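Local coordinates for protein protease Do-like 1, chloroplastic (Arabidopsis thaliana, PDB 3QO6) that acts as a chloroplast serine protease of the HtrA type, required at high temperature and possibly involved in degrading damaged proteins, at residues Asp99-Val104 and Ile194-Tyr199; Gln129-Ile134 and Ile169-Ala174; Thr161-Gln166 and Ile303-Lys308; Gly218-Gln223 and Gly228-Pro233. All blocks are in the same frame, centred on the assembly; numbering follows the deposited sequence.

Contact 1: residues Asp99-Val104 and Ile194-Tyr199; sequences DKDVAV and INTAIY
Asp101 faces Thr196 and Val102 meets Ile194 across the interface of the two beta-barrels of a trypsin-like protease fold, where the predicted charge-relay system of Asp101, His71 and Ser180 lies. Lys100 precedes the touching residues; Asp101 is the first to reach strand 191-198. There the backbone adopts a left-handed conformation (phi 42°), and Asp101 and Val102 together face Asp97 as a G1 beta bulge at the start of strand 102-107. CG of Asp101 is trans to the backbone N (chi1 -162°), which carries the carboxylate toward strand 191-198. Its OD2 hydrogen-bonds His71 ND1, while Asn69 ND2 binds the main-chain O. The approach to Thr196 is looser: the two side chains run past each other in opposite directions, and Asp101 OD2 stays 4.1 Å from Thr196 OG1, without a hydrogen bond. Thr196 and Ala197 face Phe210 in a classic beta bulge, and the backbones of Thr196 and Ile198 hydrogen-bond a bound peptide, so the strand that meets the relay aspartate also holds the ligand. Val102 comes next, its CG1 against Ile220 CG2 of helix 214-227. Toward the second barrel the touch is purely apolar and light, methyl to methyl, with Val102 CG2 4.4 Å from Ile194 CD1.

Contact 2: residues Gln129-Ile134 and Ile169-Ala174; sequences QKVFAI and IQTDAA
Val131 of strand 130-135 presses one methyl onto Thr171 at the end of strand 168-171, inside the second barrel of the trypsin-like domain. From the backbone, CB of Val131 points at the 169-174 segment and stands 4.4 Å from Thr171 OG1. Of its two branches, CG1 lies opposite the carbonyl carbon (chi1 -68°), which leaves CG2 between the backbone N and the carbonyl carbon to do the touching. CG2 comes within 3.1 Å of Thr171 OG1, a tight carbon-oxygen approach, and 4.1 Å from Thr171 CB. The same methyl reaches Ala173, its CG2 lying 4.4 Å from Ala173 CB. The hydroxyl is already engaged: Ala173 N donates to Thr171 OG1 over 3.2 Å at 160°, an ST turn within its own segment, and OG1 is also hydrogen-bonded to Val148 O of strand 143-157. A valine in place of Thr171 would probably leave both Ala173 N and Val148 O without their mate and set the turn after the strand free to shift. Farther along, Ala133 CB faces Ala173 CB, continuing the apolar surface. Strand 130-135 runs between strands 143-157 and 183-186, and Val131 also touches Ile149 and Leu184, while Phe132, on the other face of its strand, packs against helix 14-26.

Contact 3: residues Thr161-Gln166 and Ile303-Lys308; sequences TGRPIQ and ILDQCK
Asp305, near the C-terminal end of helix 297-304 of the PDZ domain, holds its carboxylate between Arg163 and Gln166 of the protease domain, bridging the two domains at the surface. The closer side is that of Gln166. Its chain bends at chi2, which brings the amide back beside the carboxylate, with Gln166 OE1 3.5 Å from Asp305 OD1 and the two planes 72° apart. Both atoms are acceptors, so this is contact without a hydrogen bond; the NE2 end of the amide makes a weak hydrogen bond to Glu155. OD1 finds its partner elsewhere, in a salt bridge to Lys100. Gln166 CB also lies 4.0 Å from Asp305 OD1. The looser side belongs to Arg163. Its chain runs straight out from a CG trans to the backbone N (chi1 -179°), and Arg163 NH2 stops 4.1 Å from Asp305 OD2, too long for a salt bridge, with the guanidinium and carboxylate planes 43° apart. Its NE has a long, weak ion pair with Asp99, and the arginine packs on Tyr301. Asp305 is a central residue of a type I turn from Leu304 to Cys307, closed by Cys307 N to Leu304 O at 2.8 Å, with Gln306 exposed beside it. Replacing Asp305 by an alanine would probably leave Lys100 without its ionic mate and remove one of the negative charges near Arg163. Two basic groups around one carboxylate are likely to keep it ionised, and the two segments probably attract each other mainly by charge, the firm ionic bond going to Lys100.

Contact 4: residues Gly218-Gln223 and Gly228-Pro233; sequences GGIVDQ and GKVTRP
Gly228, the first residue beyond helix 214-227, is tied to Gln223, after which the chain folds back along the helix toward the PDZ domain. With phi of 66°, a value well suited to glycine, it turns the chain out of the helix; its N gives a weak hydrogen bond to Gln223 O, 3.4 Å long and bent to 126°. The next residue, Lys229, starts its side chain away from the helix, and its NZ donates to Thr231 OG1 at 2.7 Å. Val230 is the main point of packing. Its CG2 lies 3.9 Å from Gln223 CB and 4.3 Å from Ile220 CG2, fitting against two residues one helical turn apart. Gln223, extended beyond CG, passes slantwise across the valine, its OE1 3.9 Å from Val230 CG2. Past Thr231, Arg232 brings its guanidinium back over the chain: Val230 CG1 sits 3.9 Å above one face, offset toward the rim, and Ile220 CD1 comes obliquely to within 4.0 Å of Arg232 NH2. The chain then enters strand 233-234 of the PDZ sheet. Since apolar touches and one weak bond are all that join the two segments, the start of the linker is probably fixed less by the helix than by the salt bridge from Arg232 NH2 to Asp97 of the first barrel.

Contacts 1 and 2 are buried in the protease domain: contact 1 joins its two barrels at the relay aspartate, and contact 2 packs two strands within the second, apolar except for a satisfied threonine hydroxyl. The two meet where Asn195 packs on Ala133. Contacts 3 and 4 lie at the surface, where the PDZ domain is attached, one through charged and polar groups, the other mostly through aliphatic ones. Residues 99-104 connect three of the contacts: Lys100 reaches Asp305 of contact 3 and packs on Ile220 and Arg232 of contact 4. Contact 2 is separate from contact 4, their nearest atoms about 11 Å apart.

Contact 1: residues Asp99-Val104 and Ile194-Tyr199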
loop_
_atom_site.group_PDB
_atom_site.type_symbol
_atom_site.label_atom_id
_atom_site.label_comp_id
_atom_site.label_asym_id
_atom_site.label_seq_id
_atom_site.Cartn_x
_atom_site.Cartn_y
_atom_site.Cartn_z
ATOM N N ASP B 99 21.945 -24.158 12.153
ATOM C CA ASP B 99 22.714 -23.753 11.011
ATOM C C ASP B 99 22.319 -24.439 9.739
ATOM O O ASP B 99 22.241 -23.798 8.705
ATOM C CB ASP B 99 24.199 -23.941 11.283
ATOM C CG ASP B 99 24.737 -22.882 12.206
ATOM O OD1 ASP B 99 24.096 -21.804 12.322
ATOM O OD2 ASP B 99 25.802 -23.121 12.803
ATOM N N LYS B 100 22.064 -25.735 9.806
ATOM C CA LYS B 100 21.676 -26.474 8.623
ATOM C C LYS B 100 20.173 -26.717 8.604
ATOM O O LYS B 100 19.685 -27.573 7.872
ATOM C CB LYS B 100 22.431 -27.800 8.582
ATOM C CG LYS B 100 23.930 -27.661 8.796
ATOM C CD LYS B 100 24.547 -26.901 7.642
ATOM C CE LYS B 100 26.052 -26.750 7.776
ATOM N NZ LYS B 100 26.582 -25.877 6.666
ATOM N N ASP B 101 19.447 -25.956 9.419
ATOM C CA ASP B 101 17.984 -26.050 9.529
ATOM C C ASP B 101 17.389 -27.462 9.540
ATOM O O ASP B 101 16.340 -27.715 8.947
ATOM C CB ASP B 101 17.324 -25.219 8.426
ATOM C CG ASP B 101 15.873 -24.903 8.714
ATOM O OD1 ASP B 101 15.475 -24.784 9.891
ATOM O OD2 ASP B 101 15.117 -24.747 7.749
ATOM N N VAL B 102 18.061 -28.362 10.251
ATOM C CA VAL B 102 17.645 -29.758 10.407
ATOM C C VAL B 102 17.148 -30.021 11.836
ATOM O O VAL B 102 17.751 -29.559 12.804
ATOM C CB VAL B 102 18.816 -30.679 10.178
ATOM C CG1 VAL B 102 18.438 -32.098 10.552
ATOM C CG2 VAL B 102 19.236 -30.590 8.745
ATOM N N ALA B 103 16.068 -30.776 11.981
ATOM C CA ALA B 103 15.556 -31.065 13.308
ATOM C C ALA B 103 15.084 -32.500 13.424
ATOM O O ALA B 103 14.613 -33.083 12.447
ATOM C CB ALA B 103 14.428 -30.133 13.637
ATOM N N VAL B 104 15.227 -33.093 14.606
ATOM C CA VAL B 104 14.746 -34.463 14.770
ATOM C C VAL B 104 13.670 -34.578 15.834
ATOM O O VAL B 104 13.764 -33.987 16.896
ATOM C CB VAL B 104 15.854 -35.447 15.121
ATOM C CG1 VAL B 104 15.258 -36.835 15.159
ATOM C CG2 VAL B 104 16.971 -35.380 14.098
ATOM N N ILE B 194 16.335 -32.545 1.856
ATOM C CA ILE B 194 15.148 -32.104 2.596
ATOM C C ILE B 194 14.737 -30.791 1.947
ATOM O O ILE B 194 15.564 -29.865 1.888
ATOM C CB ILE B 194 15.456 -31.775 4.071
ATOM C CG1 ILE B 194 16.245 -32.908 4.721
ATOM C CG2 ILE B 194 14.161 -31.588 4.836
ATOM C CD1 ILE B 194 16.401 -32.749 6.230
ATOM N N ASN B 195 13.492 -30.694 1.467
ATOM C CA ASN B 195 13.057 -29.457 0.822
ATOM C C ASN B 195 12.951 -28.421 1.910
ATOM O O ASN B 195 12.254 -28.634 2.895
ATOM C CB ASN B 195 11.712 -29.643 0.104
ATOM C CG ASN B 195 11.760 -30.745 -0.936
ATOM O OD1 ASN B 195 12.687 -30.813 -1.731
ATOM N ND2 ASN B 195 10.760 -31.622 -0.928
ATOM N N THR B 196 13.628 -27.292 1.761
ATOM C CA THR B 196 13.553 -26.338 2.839
ATOM C C THR B 196 13.294 -24.889 2.531
ATOM O O THR B 196 12.835 -24.173 3.409
ATOM C CB THR B 196 14.805 -26.454 3.785
ATOM O OG1 THR B 196 15.566 -25.245 3.751
ATOM C CG2 THR B 196 15.670 -27.637 3.410
ATOM N N ALA B 197 13.557 -24.443 1.310
ATOM C CA ALA B 197 13.324 -23.038 0.958
ATOM C C ALA B 197 13.270 -22.779 -0.556
ATOM O O ALA B 197 13.595 -23.657 -1.384
ATOM C CB ALA B 197 14.410 -22.152 1.573
ATOM N N ILE B 198 12.873 -21.555 -0.906
ATOM C CA ILE B 198 12.788 -21.166 -2.305
ATOM C C ILE B 198 13.186 -19.695 -2.502
ATOM O O ILE B 198 13.325 -18.940 -1.547
ATOM C CB ILE B 198 11.360 -21.326 -2.787
ATOM C CG1 ILE B 198 10.514 -20.245 -2.131
ATOM C CG2 ILE B 198 10.806 -22.723 -2.421
ATOM C CD1 ILE B 198 9.073 -20.311 -2.535
ATOM N N TYR B 199 13.393 -19.313 -3.754
ATOM C CA TYR B 199 13.678 -17.929 -4.126
ATOM C C TYR B 199 12.407 -17.554 -4.897
ATOM O O TYR B 199 12.067 -18.206 -5.884
ATOM C CB TYR B 199 14.892 -17.821 -5.047
ATOM C CG TYR B 199 16.227 -17.677 -4.341
ATOM C CD1 TYR B 199 16.313 -17.591 -2.944
ATOM C CD2 TYR B 199 17.412 -17.633 -5.066
ATOM C CE1 TYR B 199 17.553 -17.465 -2.298
ATOM C CE2 TYR B 199 18.653 -17.512 -4.438
ATOM C CZ TYR B 199 18.723 -17.425 -3.062
ATOM O OH TYR B 199 19.963 -17.275 -2.462
#

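Contact 2: residues Gln129-Ile134 and Ile169-Ala174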
loop_
_atom_site.group_PDB
_atom_site.type_symbol
_atom_site.label_atom_id
_atom_site.label_comp_id
_atom_site.label_asym_id
_atom_site.label_seq_id
_atom_site.Cartn_x
_atom_site.Cartn_y
_atom_site.Cartn_z
ATOM N N GLN B 129 19.195 -34.900 -13.587
ATOM C CA GLN B 129 18.475 -36.137 -13.231
ATOM C C GLN B 129 17.144 -35.783 -12.589
ATOM O O GLN B 129 17.013 -34.704 -12.020
ATOM C CB GLN B 129 19.319 -37.052 -12.337
ATOM C CG GLN B 129 19.709 -36.499 -11.019
ATOM C CD GLN B 129 20.639 -37.461 -10.264
ATOM O OE1 GLN B 129 21.859 -37.231 -10.195
ATOM N NE2 GLN B 129 20.070 -38.544 -9.702
ATOM N N LYS B 130 16.148 -36.654 -12.707
ATOM C CA LYS B 130 14.823 -36.357 -12.133
ATOM C C LYS B 130 14.687 -36.396 -10.607
ATOM O O LYS B 130 15.377 -37.172 -9.929
ATOM C CB LYS B 130 13.758 -37.282 -12.733
ATOM C CG LYS B 130 13.728 -37.161 -14.217
ATOM C CD LYS B 130 12.551 -37.857 -14.858
ATOM C CE LYS B 130 12.650 -37.784 -16.404
ATOM N NZ LYS B 130 11.646 -38.672 -17.085
ATOM N N VAL B 131 13.812 -35.543 -10.065
ATOM C CA VAL B 131 13.553 -35.556 -8.635
ATOM C C VAL B 131 12.057 -35.550 -8.356
ATOM O O VAL B 131 11.227 -35.162 -9.203
ATOM C CB VAL B 131 14.197 -34.395 -7.909
ATOM C CG1 VAL B 131 15.708 -34.549 -7.945
ATOM C CG2 VAL B 131 13.746 -33.084 -8.507
ATOM N N PHE B 132 11.723 -36.006 -7.152
ATOM C CA PHE B 132 10.345 -36.111 -6.721
ATOM C C PHE B 132 10.212 -35.483 -5.342
ATOM O O PHE B 132 10.909 -35.879 -4.399
ATOM C CB PHE B 132 9.958 -37.587 -6.681
ATOM C CG PHE B 132 10.233 -38.296 -7.956
ATOM C CD1 PHE B 132 9.202 -38.571 -8.835
ATOM C CD2 PHE B 132 11.546 -38.560 -8.343
ATOM C CE1 PHE B 132 9.466 -39.093 -10.099
ATOM C CE2 PHE B 132 11.839 -39.075 -9.603
ATOM C CZ PHE B 132 10.794 -39.343 -10.490
ATOM N N ALA B 133 9.334 -34.489 -5.222
ATOM C CA ALA B 133 9.151 -33.842 -3.936
ATOM C C ALA B 133 7.802 -34.228 -3.374
ATOM O O ALA B 133 6.804 -34.191 -4.082
ATOM C CB ALA B 133 9.234 -32.352 -4.086
ATOM N N ILE B 134 7.767 -34.633 -2.111
ATOM C CA ILE B 134 6.516 -34.974 -1.487
ATOM C C ILE B 134 6.488 -34.127 -0.236
ATOM O O ILE B 134 7.477 -34.062 0.493
ATOM C CB ILE B 134 6.443 -36.441 -1.105
ATOM C CG1 ILE B 134 6.663 -37.311 -2.334
ATOM C CG2 ILE B 134 5.077 -36.758 -0.505
ATOM C CD1 ILE B 134 6.691 -38.815 -2.013
ATOM N N ILE B 169 21.008 -28.197 -2.711
ATOM C CA ILE B 169 20.475 -28.689 -3.994
ATOM C C ILE B 169 19.384 -27.740 -4.540
ATOM O O ILE B 169 18.575 -27.228 -3.773
ATOM C CB ILE B 169 19.816 -30.064 -3.859
ATOM C CG1 ILE B 169 20.845 -31.119 -3.446
ATOM C CG2 ILE B 169 19.178 -30.445 -5.187
ATOM C CD1 ILE B 169 20.212 -32.441 -3.032
ATOM N N GLN B 170 19.371 -27.520 -5.859
ATOM C CA GLN B 170 18.393 -26.645 -6.513
ATOM C C GLN B 170 17.524 -27.475 -7.461
ATOM O O GLN B 170 18.046 -28.273 -8.237
ATOM C CB GLN B 170 19.117 -25.580 -7.309
ATOM C CG GLN B 170 18.234 -24.485 -7.778
ATOM C CD GLN B 170 18.980 -23.518 -8.647
ATOM O OE1 GLN B 170 20.119 -23.178 -8.365
ATOM N NE2 GLN B 170 18.343 -23.063 -9.710
ATOM N N THR B 171 16.207 -27.294 -7.395
ATOM C CA THR B 171 15.289 -28.061 -8.218
ATOM C C THR B 171 14.139 -27.187 -8.711
ATOM O O THR B 171 13.771 -26.187 -8.055
ATOM C CB THR B 171 14.683 -29.236 -7.435
ATOM O OG1 THR B 171 13.855 -30.002 -8.310
ATOM C CG2 THR B 171 13.798 -28.736 -6.291
ATOM N N ASP B 172 13.576 -27.560 -9.863
ATOM C CA ASP B 172 12.489 -26.787 -10.423
ATOM C C ASP B 172 11.172 -27.486 -10.206
ATOM O O ASP B 172 10.153 -27.134 -10.818
ATOM C CB ASP B 172 12.733 -26.443 -11.907
ATOM C CG ASP B 172 12.846 -27.667 -12.810
ATOM O OD1 ASP B 172 12.945 -28.807 -12.291
ATOM O OD2 ASP B 172 12.844 -27.479 -14.059
ATOM N N ALA B 173 11.202 -28.470 -9.307
ATOM C CA ALA B 173 9.997 -29.180 -8.904
ATOM C C ALA B 173 9.274 -28.165 -8.030
ATOM O O ALA B 173 9.899 -27.549 -7.163
ATOM C CB ALA B 173 10.344 -30.388 -8.061
ATOM N N ALA B 174 7.975 -27.979 -8.254
ATOM C CA ALA B 174 7.185 -27.024 -7.472
ATOM C C ALA B 174 7.354 -27.203 -5.951
ATOM O O ALA B 174 7.049 -28.269 -5.388
ATOM C CB ALA B 174 5.725 -27.164 -7.855
#

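Contact 3: residues Thr161-Gln166 and Ile303-Lys308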
loop_
_atom_site.group_PDB
_atom_site.type_symbol
_atom_site.label_atom_id
_atom_site.label_comp_id
_atom_site.label_asym_id
_atom_site.label_seq_id
_atom_site.Cartn_x
_atom_site.Cartn_y
_atom_site.Cartn_z
ATOM N N THR B 161 19.062 -18.283 10.862
ATOM C CA THR B 161 20.154 -17.740 11.666
ATOM C C THR B 161 20.921 -16.705 10.858
ATOM O O THR B 161 21.649 -15.889 11.408
ATOM C CB THR B 161 21.160 -18.826 12.047
ATOM O OG1 THR B 161 20.458 -19.962 12.567
ATOM C CG2 THR B 161 22.137 -18.297 13.095
ATOM N N GLY B 162 20.760 -16.760 9.541
ATOM C CA GLY B 162 21.454 -15.829 8.673
ATOM C C GLY B 162 22.717 -16.472 8.140
ATOM O O GLY B 162 23.199 -16.134 7.053
ATOM N N ARG B 163 23.255 -17.405 8.921
ATOM C CA ARG B 163 24.457 -18.122 8.541
ATOM C C ARG B 163 24.179 -18.826 7.212
ATOM O O ARG B 163 23.088 -19.328 6.988
ATOM C CB ARG B 163 24.812 -19.150 9.622
ATOM C CG ARG B 163 26.071 -19.930 9.307
ATOM C CD ARG B 163 26.538 -20.821 10.442
ATOM N NE ARG B 163 27.792 -21.480 10.075
ATOM C CZ ARG B 163 28.937 -21.346 10.742
ATOM N NH1 ARG B 163 28.989 -20.571 11.828
ATOM N NH2 ARG B 163 30.029 -21.979 10.308
ATOM N N PRO B 164 25.158 -18.849 6.298
ATOM C CA PRO B 164 24.917 -19.521 5.016
ATOM C C PRO B 164 24.941 -21.046 5.124
ATOM O O PRO B 164 25.669 -21.599 5.939
ATOM C CB PRO B 164 26.048 -18.995 4.147
ATOM C CG PRO B 164 27.164 -18.847 5.132
ATOM C CD PRO B 164 26.459 -18.161 6.290
ATOM N N ILE B 165 24.125 -21.717 4.318
ATOM C CA ILE B 165 24.106 -23.168 4.312
ATOM C C ILE B 165 24.805 -23.543 3.017
ATOM O O ILE B 165 24.370 -23.145 1.938
ATOM C CB ILE B 165 22.688 -23.738 4.282
ATOM C CG1 ILE B 165 21.850 -23.136 5.410
ATOM C CG2 ILE B 165 22.742 -25.239 4.432
ATOM C CD1 ILE B 165 20.399 -23.679 5.496
ATOM N N GLN B 166 25.903 -24.280 3.119
ATOM C CA GLN B 166 26.647 -24.676 1.943
ATOM C C GLN B 166 26.083 -25.945 1.326
ATOM O O GLN B 166 25.229 -26.612 1.899
ATOM C CB GLN B 166 28.110 -24.926 2.312
ATOM C CG GLN B 166 29.061 -23.744 2.142
ATOM C CD GLN B 166 28.806 -22.603 3.115
ATOM O OE1 GLN B 166 28.696 -22.808 4.333
ATOM N NE2 GLN B 166 28.733 -21.384 2.583
ATOM N N ILE B 303 34.822 -21.604 4.940
ATOM C CA ILE B 303 36.059 -22.219 5.368
ATOM C C ILE B 303 35.982 -22.848 6.763
ATOM O O ILE B 303 36.463 -23.957 6.954
ATOM C CB ILE B 303 37.207 -21.211 5.285
ATOM C CG1 ILE B 303 38.519 -21.947 5.083
ATOM C CG2 ILE B 303 37.277 -20.406 6.543
ATOM C CD1 ILE B 303 38.477 -22.954 3.947
ATOM N N LEU B 304 35.380 -22.170 7.738
ATOM C CA LEU B 304 35.262 -22.755 9.074
ATOM C C LEU B 304 34.306 -23.929 9.063
ATOM O O LEU B 304 34.361 -24.792 9.929
ATOM C CB LEU B 304 34.741 -21.750 10.089
ATOM C CG LEU B 304 35.747 -21.020 10.972
ATOM C CD1 LEU B 304 36.568 -20.042 10.152
ATOM C CD2 LEU B 304 34.977 -20.289 12.054
ATOM N N ASP B 305 33.416 -23.951 8.085
ATOM C CA ASP B 305 32.448 -25.025 7.966
ATOM C C ASP B 305 33.177 -26.353 7.835
ATOM O O ASP B 305 32.592 -27.418 8.018
ATOM C CB ASP B 305 31.597 -24.815 6.723
ATOM C CG ASP B 305 30.207 -25.391 6.869
ATOM O OD1 ASP B 305 29.662 -25.852 5.839
ATOM O OD2 ASP B 305 29.662 -25.367 8.006
ATOM N N GLN B 306 34.461 -26.282 7.510
ATOM C CA GLN B 306 35.268 -27.470 7.314
ATOM C C GLN B 306 36.061 -27.853 8.541
ATOM O O GLN B 306 36.692 -28.907 8.574
ATOM C CB GLN B 306 36.230 -27.240 6.151
ATOM C CG GLN B 306 35.537 -27.071 4.804
ATOM C CD GLN B 306 34.991 -28.386 4.270
ATOM O OE1 GLN B 306 35.724 -29.164 3.646
ATOM N NE2 GLN B 306 33.702 -28.652 4.529
ATOM N N CYS B 307 36.038 -27.010 9.561
ATOM C CA CYS B 307 36.804 -27.318 10.747
ATOM C C CYS B 307 35.984 -28.000 11.802
ATOM O O CYS B 307 34.753 -28.034 11.729
ATOM C CB CYS B 307 37.421 -26.052 11.298
ATOM S SG CYS B 307 38.307 -25.211 9.993
ATOM N N LYS B 308 36.688 -28.563 12.777
ATOM C CA LYS B 308 36.058 -29.263 13.880
ATOM C C LYS B 308 36.568 -28.701 15.208
ATOM O O LYS B 308 37.680 -28.183 15.277
ATOM C CB LYS B 308 36.341 -30.765 13.746
ATOM C CG LYS B 308 37.672 -31.116 13.068
ATOM C CD LYS B 308 37.764 -32.620 12.763
ATOM C CE LYS B 308 39.166 -33.064 12.303
ATOM N NZ LYS B 308 39.589 -32.488 10.995
#

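Contact 4: residues Gly218-Gln223 and Gly228-Pro233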
loop_
_atom_site.group_PDB
_atom_site.type_symbol
_atom_site.label_atom_id
_atom_site.label_comp_id
_atom_site.label_asym_id
_atom_site.label_seq_id
_atom_site.Cartn_x
_atom_site.Cartn_y
_atom_site.Cartn_z
ATOM N N GLY B 218 22.229 -36.832 7.115
ATOM C CA GLY B 218 22.494 -38.060 7.840
ATOM C C GLY B 218 23.440 -37.909 9.019
ATOM O O GLY B 218 23.209 -38.504 10.073
ATOM N N GLY B 219 24.505 -37.126 8.851
ATOM C CA GLY B 219 25.448 -36.932 9.935
ATOM C C GLY B 219 24.772 -36.267 11.119
ATOM O O GLY B 219 24.870 -36.741 12.255
ATOM N N ILE B 220 24.086 -35.160 10.833
ATOM C CA ILE B 220 23.363 -34.371 11.820
ATOM C C ILE B 220 22.288 -35.185 12.543
ATOM O O ILE B 220 22.127 -35.059 13.753
ATOM C CB ILE B 220 22.713 -33.168 11.136
ATOM C CG1 ILE B 220 23.809 -32.231 10.654
ATOM C CG2 ILE B 220 21.694 -32.482 12.071
ATOM C CD1 ILE B 220 23.267 -30.978 10.034
ATOM N N VAL B 221 21.539 -36.007 11.821
ATOM C CA VAL B 221 20.542 -36.813 12.495
ATOM C C VAL B 221 21.232 -37.803 13.467
ATOM O O VAL B 221 20.710 -38.041 14.561
ATOM C CB VAL B 221 19.637 -37.563 11.479
ATOM C CG1 VAL B 221 18.723 -38.559 12.194
ATOM C CG2 VAL B 221 18.779 -36.552 10.728
ATOM N N ASP B 222 22.392 -38.364 13.093
ATOM C CA ASP B 222 23.091 -39.285 13.991
ATOM C C ASP B 222 23.430 -38.549 15.272
ATOM O O ASP B 222 22.987 -38.934 16.363
ATOM C CB ASP B 222 24.398 -39.811 13.391
ATOM C CG ASP B 222 24.172 -40.689 12.195
ATOM O OD1 ASP B 222 23.324 -41.600 12.284
ATOM O OD2 ASP B 222 24.844 -40.478 11.162
ATOM N N GLN B 223 24.207 -37.483 15.135
ATOM C CA GLN B 223 24.612 -36.704 16.285
ATOM C C GLN B 223 23.450 -36.234 17.122
ATOM O O GLN B 223 23.551 -36.137 18.340
ATOM C CB GLN B 223 25.408 -35.500 15.849
ATOM C CG GLN B 223 26.669 -35.847 15.142
ATOM C CD GLN B 223 27.403 -34.600 14.766
ATOM O OE1 GLN B 223 27.808 -33.821 15.643
ATOM N NE2 GLN B 223 27.563 -34.371 13.459
ATOM N N GLY B 228 21.732 -35.323 21.127
ATOM C CA GLY B 228 20.680 -34.317 21.083
ATOM C C GLY B 228 21.177 -32.915 20.852
ATOM O O GLY B 228 20.509 -31.958 21.198
ATOM N N LYS B 229 22.348 -32.793 20.241
ATOM C CA LYS B 229 22.936 -31.487 19.976
ATOM C C LYS B 229 24.039 -31.755 18.982
ATOM O O LYS B 229 24.462 -32.896 18.826
ATOM C CB LYS B 229 23.508 -30.898 21.283
ATOM C CG LYS B 229 24.808 -30.067 21.163
ATOM C CD LYS B 229 25.069 -29.243 22.450
ATOM C CE LYS B 229 26.220 -28.197 22.306
ATOM N NZ LYS B 229 27.658 -28.651 22.578
ATOM N N VAL B 230 24.485 -30.719 18.286
ATOM C CA VAL B 230 25.573 -30.860 17.335
ATOM C C VAL B 230 26.584 -29.864 17.823
ATOM O O VAL B 230 26.230 -28.739 18.152
ATOM C CB VAL B 230 25.146 -30.505 15.900
ATOM C CG1 VAL B 230 26.342 -30.127 15.086
ATOM C CG2 VAL B 230 24.507 -31.705 15.248
ATOM N N THR B 231 27.843 -30.258 17.899
ATOM C CA THR B 231 28.820 -29.310 18.403
ATOM C C THR B 231 29.647 -28.736 17.281
ATOM O O THR B 231 30.371 -29.455 16.564
ATOM C CB THR B 231 29.706 -29.954 19.499
ATOM O OG1 THR B 231 28.910 -30.154 20.671
ATOM C CG2 THR B 231 30.891 -29.063 19.845
ATOM N N ARG B 232 29.526 -27.419 17.138
ATOM C CA ARG B 232 30.209 -26.696 16.084
ATOM C C ARG B 232 31.234 -25.704 16.604
ATOM O O ARG B 232 31.007 -24.973 17.569
ATOM C CB ARG B 232 29.161 -25.981 15.219
ATOM C CG ARG B 232 28.094 -26.910 14.590
ATOM C CD ARG B 232 27.015 -26.095 13.899
ATOM N NE ARG B 232 26.261 -26.870 12.922
ATOM C CZ ARG B 232 26.821 -27.641 11.992
ATOM N NH1 ARG B 232 28.146 -27.749 11.918
ATOM N NH2 ARG B 232 26.062 -28.292 11.119
ATOM N N PRO B 233 32.378 -25.639 15.932
ATOM C CA PRO B 233 33.498 -24.751 16.280
ATOM C C PRO B 233 33.255 -23.259 16.047
ATOM O O PRO B 233 32.473 -22.887 15.189
ATOM C CB PRO B 233 34.614 -25.263 15.383
ATOM C CG PRO B 233 33.820 -25.615 14.097
ATOM C CD PRO B 233 32.604 -26.324 14.643
#